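Local coordinates for protein beta-galactosidase (Geobacillus stearothermophilus, PDB 4OIF) that probably hydrolyses terminal non-reducing beta-D-galactose residues from beta-D-galactosides, as a zinc-containing glycosidase of family GH42 that assembles as a homotrimer, at residues P618-K623 with L655-K660; G627-A632 with F642-T647; F646-Q651 with L674-V679. All coordinates share one frame; numbering follows the deposited sequence. Where two conformers were deposited one is given.

Contact 1: residues P618-K623 with L655-K660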
loop_
_atom_site.group_PDB
_atom_site.type_symbol
_atom_site.label_atom_id
_atom_site.label_comp_id
_atom_site.label_asym_id
_atom_site.label_seq_id
_atom_site.Cartn_x
_atom_site.Cartn_y
_atom_site.Cartn_z
ATOM N N PRO A 618 -46.379 4.339 0.896
ATOM C CA PRO A 618 -45.820 5.683 1.013
ATOM C C PRO A 618 -46.836 6.614 1.642
ATOM O O PRO A 618 -48.008 6.251 1.772
ATOM C CB PRO A 618 -45.549 6.077 -0.436
ATOM C CG PRO A 618 -46.499 5.253 -1.223
ATOM C CD PRO A 618 -46.571 3.947 -0.509
ATOM N N VAL A 619 -46.401 7.806 2.018
ATOM C CA VAL A 619 -47.319 8.793 2.553
ATOM C C VAL A 619 -48.224 9.299 1.426
ATOM O O VAL A 619 -49.427 9.402 1.587
ATOM C CB VAL A 619 -46.555 9.946 3.207
ATOM C CG1 VAL A 619 -47.455 11.154 3.393
ATOM C CG2 VAL A 619 -45.948 9.488 4.527
ATOM N N LEU A 620 -47.645 9.606 0.274
ATOM C CA LEU A 620 -48.456 9.868 -0.902
ATOM C C LEU A 620 -47.923 9.054 -2.056
ATOM O O LEU A 620 -46.758 9.187 -2.425
ATOM C CB LEU A 620 -48.461 11.353 -1.269
ATOM C CG LEU A 620 -49.224 11.701 -2.557
ATOM C CD1 LEU A 620 -50.732 11.555 -2.371
ATOM C CD2 LEU A 620 -48.867 13.104 -3.029
ATOM N N PHE A 621 -48.761 8.195 -2.621
ATOM C CA PHE A 621 -48.333 7.417 -3.767
ATOM C C PHE A 621 -48.129 8.307 -4.990
ATOM O O PHE A 621 -48.989 9.108 -5.343
ATOM C CB PHE A 621 -49.333 6.314 -4.101
ATOM C CG PHE A 621 -48.968 5.553 -5.344
ATOM C CD1 PHE A 621 -47.975 4.592 -5.311
ATOM C CD2 PHE A 621 -49.585 5.830 -6.556
ATOM C CE1 PHE A 621 -47.612 3.897 -6.465
ATOM C CE2 PHE A 621 -49.228 5.144 -7.712
ATOM C CZ PHE A 621 -48.238 4.175 -7.665
ATOM N N VAL A 622 -46.973 8.174 -5.621
ATOM C CA VAL A 622 -46.730 8.814 -6.894
ATOM C C VAL A 622 -46.201 7.751 -7.841
ATOM O O VAL A 622 -45.284 7.019 -7.489
ATOM C CB VAL A 622 -45.712 9.966 -6.791
ATOM C CG1 VAL A 622 -45.457 10.557 -8.169
ATOM C CG2 VAL A 622 -46.181 11.024 -5.818
ATOM N N LYS A 623 -46.779 7.653 -9.033
ATOM C CA LYS A 623 -46.303 6.702 -10.033
ATOM C C LYS A 623 -45.075 7.258 -10.748
ATOM O O LYS A 623 -45.105 8.379 -11.259
ATOM C CB LYS A 623 -47.411 6.383 -11.033
ATOM C CG LYS A 623 -46.995 5.535 -12.212
ATOM C CD LYS A 623 -48.229 4.982 -12.921
ATOM C CE LYS A 623 -47.854 4.056 -14.075
ATOM N NZ LYS A 623 -47.105 4.769 -15.156
ATOM N N LEU A 655 -49.518 11.824 -10.212
ATOM C CA LEU A 655 -50.221 12.001 -8.946
ATOM C C LEU A 655 -51.672 11.569 -9.109
ATOM O O LEU A 655 -52.333 12.019 -10.043
ATOM C CB LEU A 655 -50.159 13.460 -8.510
ATOM C CG LEU A 655 -48.856 14.039 -7.968
ATOM C CD1 LEU A 655 -48.748 15.499 -8.332
ATOM C CD2 LEU A 655 -48.839 13.889 -6.467
ATOM N N GLU A 656 -52.178 10.712 -8.222
ATOM C CA GLU A 656 -53.568 10.249 -8.314
ATOM C C GLU A 656 -54.524 11.185 -7.587
ATOM O O GLU A 656 -55.624 11.452 -8.060
ATOM C CB GLU A 656 -53.711 8.832 -7.756
ATOM C CG GLU A 656 -53.152 7.751 -8.667
ATOM C CD GLU A 656 -53.175 6.374 -8.032
ATOM O OE1 GLU A 656 -53.564 6.253 -6.847
ATOM O OE2 GLU A 656 -52.798 5.411 -8.725
ATOM N N GLU A 657 -54.101 11.673 -6.427
ATOM C CA GLU A 657 -54.874 12.654 -5.669
ATOM C C GLU A 657 -54.343 14.037 -6.012
ATOM O O GLU A 657 -53.234 14.154 -6.527
ATOM C CB GLU A 657 -54.782 12.380 -4.165
ATOM C CG GLU A 657 -55.533 11.122 -3.727
ATOM C CD GLU A 657 -55.458 10.880 -2.230
ATOM O OE1 GLU A 657 -54.361 10.523 -1.738
ATOM O OE2 GLU A 657 -56.494 11.051 -1.546
ATOM N N LYS A 658 -55.108 15.088 -5.747
ATOM C CA LYS A 658 -54.619 16.425 -6.074
ATOM C C LYS A 658 -53.917 17.084 -4.895
ATOM O O LYS A 658 -54.207 16.825 -3.729
ATOM C CB LYS A 658 -55.746 17.325 -6.590
ATOM C CG LYS A 658 -57.130 16.976 -6.086
ATOM C CD LYS A 658 -58.186 17.849 -6.760
ATOM C CE LYS A 658 -58.098 17.742 -8.274
ATOM N NZ LYS A 658 -59.247 18.401 -8.948
ATOM N N VAL A 659 -52.965 17.935 -5.233
ATOM C CA VAL A 659 -52.055 18.516 -4.274
ATOM C C VAL A 659 -51.749 19.921 -4.726
ATOM O O VAL A 659 -52.082 20.295 -5.850
ATOM C CB VAL A 659 -50.752 17.717 -4.186
ATOM C CG1 VAL A 659 -50.975 16.385 -3.500
ATOM C CG2 VAL A 659 -50.193 17.504 -5.588
ATOM N N LYS A 660 -51.095 20.696 -3.869
ATOM C CA LYS A 660 -50.830 22.095 -4.169
ATOM C C LYS A 660 -49.337 22.355 -4.133
ATOM O O LYS A 660 -48.663 22.044 -3.149
ATOM C CB LYS A 660 -51.569 23.011 -3.186
ATOM C CG LYS A 660 -53.107 22.858 -3.202
ATOM C CD LYS A 660 -53.598 21.694 -2.317
ATOM C CE LYS A 660 -55.051 21.304 -2.587
ATOM N NZ LYS A 660 -55.347 19.961 -1.997
#

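Contact 2: residues G627-A632 with F642-T647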
loop_
_atom_site.group_PDB
_atom_site.type_symbol
_atom_site.label_atom_id
_atom_site.label_comp_id
_atom_site.label_asym_id
_atom_site.label_seq_id
_atom_site.Cartn_x
_atom_site.Cartn_y
_atom_site.Cartn_z
ATOM N N GLY A 627 -35.297 5.895 -9.758
ATOM C CA GLY A 627 -34.423 7.053 -9.689
ATOM C C GLY A 627 -35.198 8.309 -9.362
ATOM O O GLY A 627 -34.634 9.400 -9.215
ATOM N N VAL A 628 -36.514 8.161 -9.285
ATOM C CA VAL A 628 -37.346 9.209 -8.733
ATOM C C VAL A 628 -37.680 8.830 -7.316
ATOM O O VAL A 628 -38.262 7.781 -7.081
ATOM C CB VAL A 628 -38.641 9.410 -9.516
ATOM C CG1 VAL A 628 -39.568 10.366 -8.772
ATOM C CG2 VAL A 628 -38.328 9.926 -10.873
ATOM N N SER A 629 -37.301 9.683 -6.376
ATOM C CA SER A 629 -37.529 9.428 -4.972
ATOM C C SER A 629 -38.672 10.293 -4.488
ATOM O O SER A 629 -38.691 11.496 -4.721
ATOM C CB SER A 629 -36.250 9.704 -4.165
ATOM O OG SER A 629 -36.476 9.550 -2.776
ATOM N N VAL A 630 -39.636 9.683 -3.820
ATOM C CA VAL A 630 -40.705 10.459 -3.219
ATOM C C VAL A 630 -40.623 10.275 -1.718
ATOM O O VAL A 630 -40.654 9.148 -1.235
ATOM C CB VAL A 630 -42.102 10.042 -3.746
ATOM C CG1 VAL A 630 -43.188 10.821 -3.025
ATOM C CG2 VAL A 630 -42.195 10.260 -5.261
ATOM N N GLN A 631 -40.492 11.378 -0.988
ATOM C CA GLN A 631 -40.345 11.306 0.463
ATOM C C GLN A 631 -41.173 12.386 1.117
ATOM O O GLN A 631 -41.279 13.471 0.575
ATOM C CB GLN A 631 -38.877 11.463 0.875
ATOM C CG GLN A 631 -37.987 10.272 0.550
ATOM C CD GLN A 631 -38.339 9.054 1.368
ATOM O OE1 GLN A 631 -38.768 9.162 2.524
ATOM N NE2 GLN A 631 -38.173 7.883 0.769
ATOM N N ALA A 632 -41.731 12.119 2.292
ATOM C CA ALA A 632 -42.656 13.068 2.900
ATOM C C ALA A 632 -42.402 13.407 4.375
ATOM O O ALA A 632 -41.808 12.633 5.133
ATOM C CB ALA A 632 -44.059 12.551 2.749
ATOM N N PHE A 642 -42.106 15.490 -1.188
ATOM C CA PHE A 642 -41.020 15.856 -2.082
ATOM C C PHE A 642 -40.912 14.820 -3.190
ATOM O O PHE A 642 -40.702 13.626 -2.921
ATOM C CB PHE A 642 -39.690 15.936 -1.324
ATOM C CG PHE A 642 -39.597 17.069 -0.350
ATOM C CD1 PHE A 642 -40.325 17.054 0.832
ATOM C CD2 PHE A 642 -38.750 18.137 -0.597
ATOM C CE1 PHE A 642 -40.231 18.106 1.744
ATOM C CE2 PHE A 642 -38.645 19.193 0.311
ATOM C CZ PHE A 642 -39.390 19.177 1.483
ATOM N N ILE A 643 -41.045 15.276 -4.429
ATOM C CA ILE A 643 -40.863 14.422 -5.595
ATOM C C ILE A 643 -39.556 14.802 -6.291
ATOM O O ILE A 643 -39.451 15.849 -6.928
ATOM C CB ILE A 643 -42.047 14.534 -6.561
ATOM C CG1 ILE A 643 -43.371 14.416 -5.790
ATOM C CG2 ILE A 643 -41.938 13.478 -7.645
ATOM C CD1 ILE A 643 -44.638 14.651 -6.640
ATOM N N MET A 644 -38.558 13.933 -6.166
ATOM C CA MET A 644 -37.188 14.267 -6.531
ATOM C C MET A 644 -36.639 13.404 -7.672
ATOM O O MET A 644 -36.589 12.178 -7.581
ATOM C CB MET A 644 -36.293 14.151 -5.287
ATOM C CG MET A 644 -36.765 15.022 -4.135
ATOM S SD MET A 644 -35.977 14.639 -2.560
ATOM C CE MET A 644 -36.644 13.021 -2.196
ATOM N N ASN A 645 -36.230 14.049 -8.753
ATOM C CA ASN A 645 -35.671 13.317 -9.883
ATOM C C ASN A 645 -34.162 13.154 -9.748
ATOM O O ASN A 645 -33.404 14.032 -10.138
ATOM C CB ASN A 645 -36.012 14.023 -11.195
ATOM C CG ASN A 645 -35.525 13.263 -12.415
ATOM O OD1 ASN A 645 -34.986 12.153 -12.311
ATOM N ND2 ASN A 645 -35.712 13.861 -13.590
ATOM N N PHE A 646 -33.729 12.018 -9.206
ATOM C CA PHE A 646 -32.302 11.757 -9.078
ATOM C C PHE A 646 -31.736 11.055 -10.325
ATOM O O PHE A 646 -30.909 10.147 -10.211
ATOM C CB PHE A 646 -32.019 10.927 -7.818
ATOM C CG PHE A 646 -32.010 11.738 -6.538
ATOM C CD1 PHE A 646 -30.962 12.615 -6.259
ATOM C CD2 PHE A 646 -33.039 11.610 -5.602
ATOM C CE1 PHE A 646 -30.944 13.359 -5.067
ATOM C CE2 PHE A 646 -33.024 12.347 -4.421
ATOM C CZ PHE A 646 -31.968 13.231 -4.157
ATOM N N THR A 647 -32.186 11.471 -11.512
ATOM C CA THR A 647 -31.661 10.918 -12.760
ATOM C C THR A 647 -31.307 12.052 -13.699
ATOM O O THR A 647 -31.738 13.188 -13.496
ATOM C CB THR A 647 -32.662 9.999 -13.482
ATOM O OG1 THR A 647 -33.573 10.805 -14.234
ATOM C CG2 THR A 647 -33.448 9.138 -12.495
#

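Contact 3: residues F646-Q651 with L674-V679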
loop_
_atom_site.group_PDB
_atom_site.type_symbol
_atom_site.label_atom_id
_atom_site.label_comp_id
_atom_site.label_asym_id
_atom_site.label_seq_id
_atom_site.Cartn_x
_atom_site.Cartn_y
_atom_site.Cartn_z
ATOM N N PHE A 646 -33.729 12.018 -9.206
ATOM C CA PHE A 646 -32.302 11.757 -9.078
ATOM C C PHE A 646 -31.736 11.055 -10.325
ATOM O O PHE A 646 -30.909 10.147 -10.211
ATOM C CB PHE A 646 -32.019 10.927 -7.818
ATOM C CG PHE A 646 -32.010 11.738 -6.538
ATOM C CD1 PHE A 646 -30.962 12.615 -6.259
ATOM C CD2 PHE A 646 -33.039 11.610 -5.602
ATOM C CE1 PHE A 646 -30.944 13.359 -5.067
ATOM C CE2 PHE A 646 -33.024 12.347 -4.421
ATOM C CZ PHE A 646 -31.968 13.231 -4.157
ATOM N N THR A 647 -32.186 11.471 -11.512
ATOM C CA THR A 647 -31.661 10.918 -12.760
ATOM C C THR A 647 -31.307 12.052 -13.699
ATOM O O THR A 647 -31.738 13.188 -13.496
ATOM C CB THR A 647 -32.662 9.999 -13.482
ATOM O OG1 THR A 647 -33.573 10.805 -14.234
ATOM C CG2 THR A 647 -33.448 9.138 -12.495
ATOM N N GLU A 648 -30.560 11.738 -14.750
ATOM C CA GLU A 648 -30.099 12.758 -15.677
ATOM C C GLU A 648 -31.002 12.893 -16.908
ATOM O O GLU A 648 -30.562 13.358 -17.963
ATOM C CB GLU A 648 -28.656 12.476 -16.111
ATOM C CG GLU A 648 -27.602 12.868 -15.083
ATOM C CD GLU A 648 -27.496 11.869 -13.940
ATOM O OE1 GLU A 648 -27.682 10.649 -14.177
ATOM O OE2 GLU A 648 -27.242 12.310 -12.800
ATOM N N GLU A 649 -32.270 12.512 -16.774
ATOM C CA GLU A 649 -33.199 12.629 -17.895
ATOM C C GLU A 649 -34.611 13.056 -17.485
ATOM O O GLU A 649 -34.960 13.094 -16.299
ATOM C CB GLU A 649 -33.259 11.306 -18.651
ATOM C CG GLU A 649 -33.634 10.147 -17.763
ATOM C CD GLU A 649 -33.409 8.812 -18.424
ATOM O OE1 GLU A 649 -34.189 8.463 -19.339
ATOM O OE2 GLU A 649 -32.450 8.113 -18.024
ATOM N N LYS A 650 -35.413 13.391 -18.489
ATOM C CA LYS A 650 -36.795 13.759 -18.268
ATOM C C LYS A 650 -37.536 12.579 -17.670
ATOM O O LYS A 650 -37.193 11.415 -17.903
ATOM C CB LYS A 650 -37.454 14.212 -19.564
ATOM C CG LYS A 650 -37.065 15.629 -19.982
ATOM C CD LYS A 650 -37.815 16.069 -21.238
ATOM C CE LYS A 650 -37.099 17.216 -21.929
ATOM N NZ LYS A 650 -36.866 18.327 -20.971
ATOM N N GLN A 651 -38.559 12.884 -16.890
ATOM C CA GLN A 651 -39.150 11.866 -16.058
ATOM C C GLN A 651 -40.646 12.095 -15.816
ATOM O O GLN A 651 -41.046 13.073 -15.191
ATOM C CB GLN A 651 -38.380 11.814 -14.749
ATOM C CG GLN A 651 -38.412 10.477 -14.113
ATOM C CD GLN A 651 -37.678 9.413 -14.895
ATOM O OE1 GLN A 651 -38.279 8.428 -15.308
ATOM N NE2 GLN A 651 -36.370 9.586 -15.072
ATOM N N LEU A 674 -40.807 15.932 -15.154
ATOM C CA LEU A 674 -39.697 16.463 -14.375
ATOM C C LEU A 674 -38.475 16.548 -15.269
ATOM O O LEU A 674 -38.076 15.553 -15.880
ATOM C CB LEU A 674 -39.413 15.579 -13.156
ATOM C CG LEU A 674 -40.567 15.361 -12.159
ATOM C CD1 LEU A 674 -40.212 14.315 -11.110
ATOM C CD2 LEU A 674 -40.923 16.654 -11.479
ATOM N N ASP A 675 -37.889 17.736 -15.375
ATOM C CA ASP A 675 -36.597 17.860 -16.039
ATOM C C ASP A 675 -35.554 17.204 -15.160
ATOM O O ASP A 675 -35.821 16.907 -13.985
ATOM C CB ASP A 675 -36.232 19.325 -16.294
ATOM C CG ASP A 675 -37.264 20.044 -17.141
ATOM O OD1 ASP A 675 -37.624 19.525 -18.223
ATOM O OD2 ASP A 675 -37.719 21.125 -16.715
ATOM N N LYS A 676 -34.369 16.986 -15.722
ATOM C CA LYS A 676 -33.227 16.494 -14.953
ATOM C C LYS A 676 -33.090 17.247 -13.623
ATOM O O LYS A 676 -33.131 18.488 -13.578
ATOM C CB LYS A 676 -31.933 16.623 -15.770
ATOM C CG LYS A 676 -30.689 16.104 -15.057
ATOM C CD LYS A 676 -29.439 16.876 -15.444
ATOM C CE LYS A 676 -29.159 16.794 -16.924
ATOM N NZ LYS A 676 -28.108 17.758 -17.345
ATOM N N TYR A 677 -32.979 16.473 -12.547
ATOM C CA TYR A 677 -32.694 16.980 -11.199
ATOM C C TYR A 677 -33.810 17.849 -10.630
ATOM O O TYR A 677 -33.650 18.460 -9.573
ATOM C CB TYR A 677 -31.381 17.772 -11.178
ATOM C CG TYR A 677 -30.157 16.936 -11.468
ATOM C CD1 TYR A 677 -30.188 15.550 -11.356
ATOM C CD2 TYR A 677 -28.969 17.533 -11.850
ATOM C CE1 TYR A 677 -29.066 14.785 -11.624
ATOM C CE2 TYR A 677 -27.845 16.786 -12.118
ATOM C CZ TYR A 677 -27.892 15.415 -12.008
ATOM O OH TYR A 677 -26.754 14.684 -12.280
ATOM N N GLU A 678 -34.946 17.892 -11.312
ATOM C CA GLU A 678 -36.025 18.734 -10.848
ATOM C C GLU A 678 -36.675 18.152 -9.617
ATOM O O GLU A 678 -36.864 16.941 -9.513
ATOM C CB GLU A 678 -37.082 18.932 -11.925
ATOM C CG GLU A 678 -38.154 19.914 -11.495
ATOM C CD GLU A 678 -39.196 20.108 -12.546
ATOM O OE1 GLU A 678 -39.018 19.563 -13.659
ATOM O OE2 GLU A 678 -40.189 20.801 -12.254
ATOM N N VAL A 679 -37.001 19.026 -8.677
ATOM C CA VAL A 679 -37.747 18.630 -7.506
ATOM C C VAL A 679 -39.091 19.322 -7.543
ATOM O O VAL A 679 -39.221 20.454 -7.978
ATOM C CB VAL A 679 -37.020 18.988 -6.188
ATOM C CG1 VAL A 679 -37.796 18.448 -4.989
ATOM C CG2 VAL A 679 -35.592 18.452 -6.189
#

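Contact 1: residues P618-K623 with L655-K660
L620 holds its CG opposite its own backbone N (chi1 176°), and L655 turns its CG opposite its carbonyl carbon (chi1 -74°). These two torsions bring one methyl of each leucine together. L620 CD2 lies 3.5 Å from L655 CD2, and the two side chains cross at about a right angle. The same L620 CD2 also meets V659 CG1 at 3.9 Å, here tip to tip. One methyl of L620 therefore touches both L655 and V659. V622 lies alongside L655 and points the same way, with V622 CG2 4.0 Å from L655 CD2.

Two glutamates border this apolar patch. E657 places OE1 3.8 Å from L620 CD1, the other branch of that leucine; E657 OE1 also forms a salt bridge with K684. In one of its two conformers, E656 brings OE2 3.7 Å from F621 CE2, with ring and carboxylate planes 48° apart; this contact is less certain.

The chain turns a corner at E656 and E657, between strands 651-655 and 658-661 of two different sheets. L655 and V659 stand on either side of this corner. Both also touch I668, and V622 touches I643 and V630. The contact thus joins the two sheets of the C-terminal beta domain. Its chemistry implies cohesion by buried methyl groups, with the charged carboxylates kept at the exposed border.

Contact 2: residues G627-A632 with F642-T647
This contact is the ladder of a beta hairpin, made by strands 628-634 and 638-645 of the C-terminal domain. S629 with M644 and Q631 with F642 are hydrogen-bonded antiparallel pairs. M644 N reaches S629 O at 2.8 Å, and F642 N reaches Q631 O at 2.8 Å. V628 with N645 and V630 with I643 are the non-hydrogen-bonded pairs. Beyond the strand ends, F646 N still donates to G627 O at 2.8 Å, with a bent N-H...O angle of 134°.

The two faces differ. On one, V630 and I643 lie side by side, their CG2 atoms 4.0 Å apart, and V628 CG1 packs obliquely on I643 CG2. On the other, M644 bends at its last torsion (chi3 -68°) and brings CE 3.5 Å from S629 OG. The F646 ring presents its edge to S629 CB.

G627 has backbone angles that call for glycine. T647 CG2 packs 3.6 Å from G627 CA. N645 closes an Asx turn: its OD1 accepts from T647 OG1 on a lone pair, at 2.7 Å, and from T647 N above the carbonyl plane.

Strand 679-685 pairs with the other side of strand 638-645. F642, on the face with M644, and F646, just past the strand, both pack on helix 341-351, where F646 touches L344. The opposite face, with V628, turns to strand 651-655.

Contact 3: residues F646-Q651 with L674-V679
The Y677 ring carries the aliphatic part of K676 on one face. K676 CG sits over the ring centre, 3.6 Å above its plane. At the ring edge, near the plane, is the E648 carboxylate, turned 85° from the ring. Y677 OH donates to E648 OE2 at 2.5 Å, a length too short to be taken literally. E648 reaches it because its chain bends at chi2 (77°). The same OE2 also bonds T296 OG1, so two hydroxyls hold it.

K676 CG also meets the opposing backbone. It lies 3.5 Å from both E648 CA and T647 O.

K676 and Y677 form the middle of a type II beta turn from D675 to E678. The turn is closed by E678 N bonding to D675 O. E678 OE1 accepts from D675 N at 2.7 Å. The turn leads from strand 671-674 into strand 679-685, and the facing loop leads from strand 638-645 into strand 651-655. Both loops thus connect the two sheets of the domain.

Where the loops become strands, Q651 and L674 form an antiparallel hydrogen-bonded pair. L674 N donates to Q651 O at 2.9 Å, while the return bond from Q651 N is weak. K650 lies alongside D675, and K650 NZ forms a salt bridge with D675 OD1 at 3.1 Å; the hydrogen bond within it is weak. Y677 also touches M341 and L344 of helix 341-351.

How the contacts relate
From the N terminus, segment 618-623 comes first, and contact 1 brings it against 655-660 after 31 intervening residues. Contact 2 is nested inside this loop and closes the short hairpin between 627-632 and 642-647. Contact 3 starts on the last two residues of contact 2, F646 and T647, and runs on to 674-679. It crosses contact 1, because their segments alternate along the chain. V619 packs on A632, which joins contacts 1 and 2. N645 bonds to D675 and E678, which joins contacts 2 and 3. Together they tie the three-stranded and five-stranded sheets of the C-terminal domain to each other.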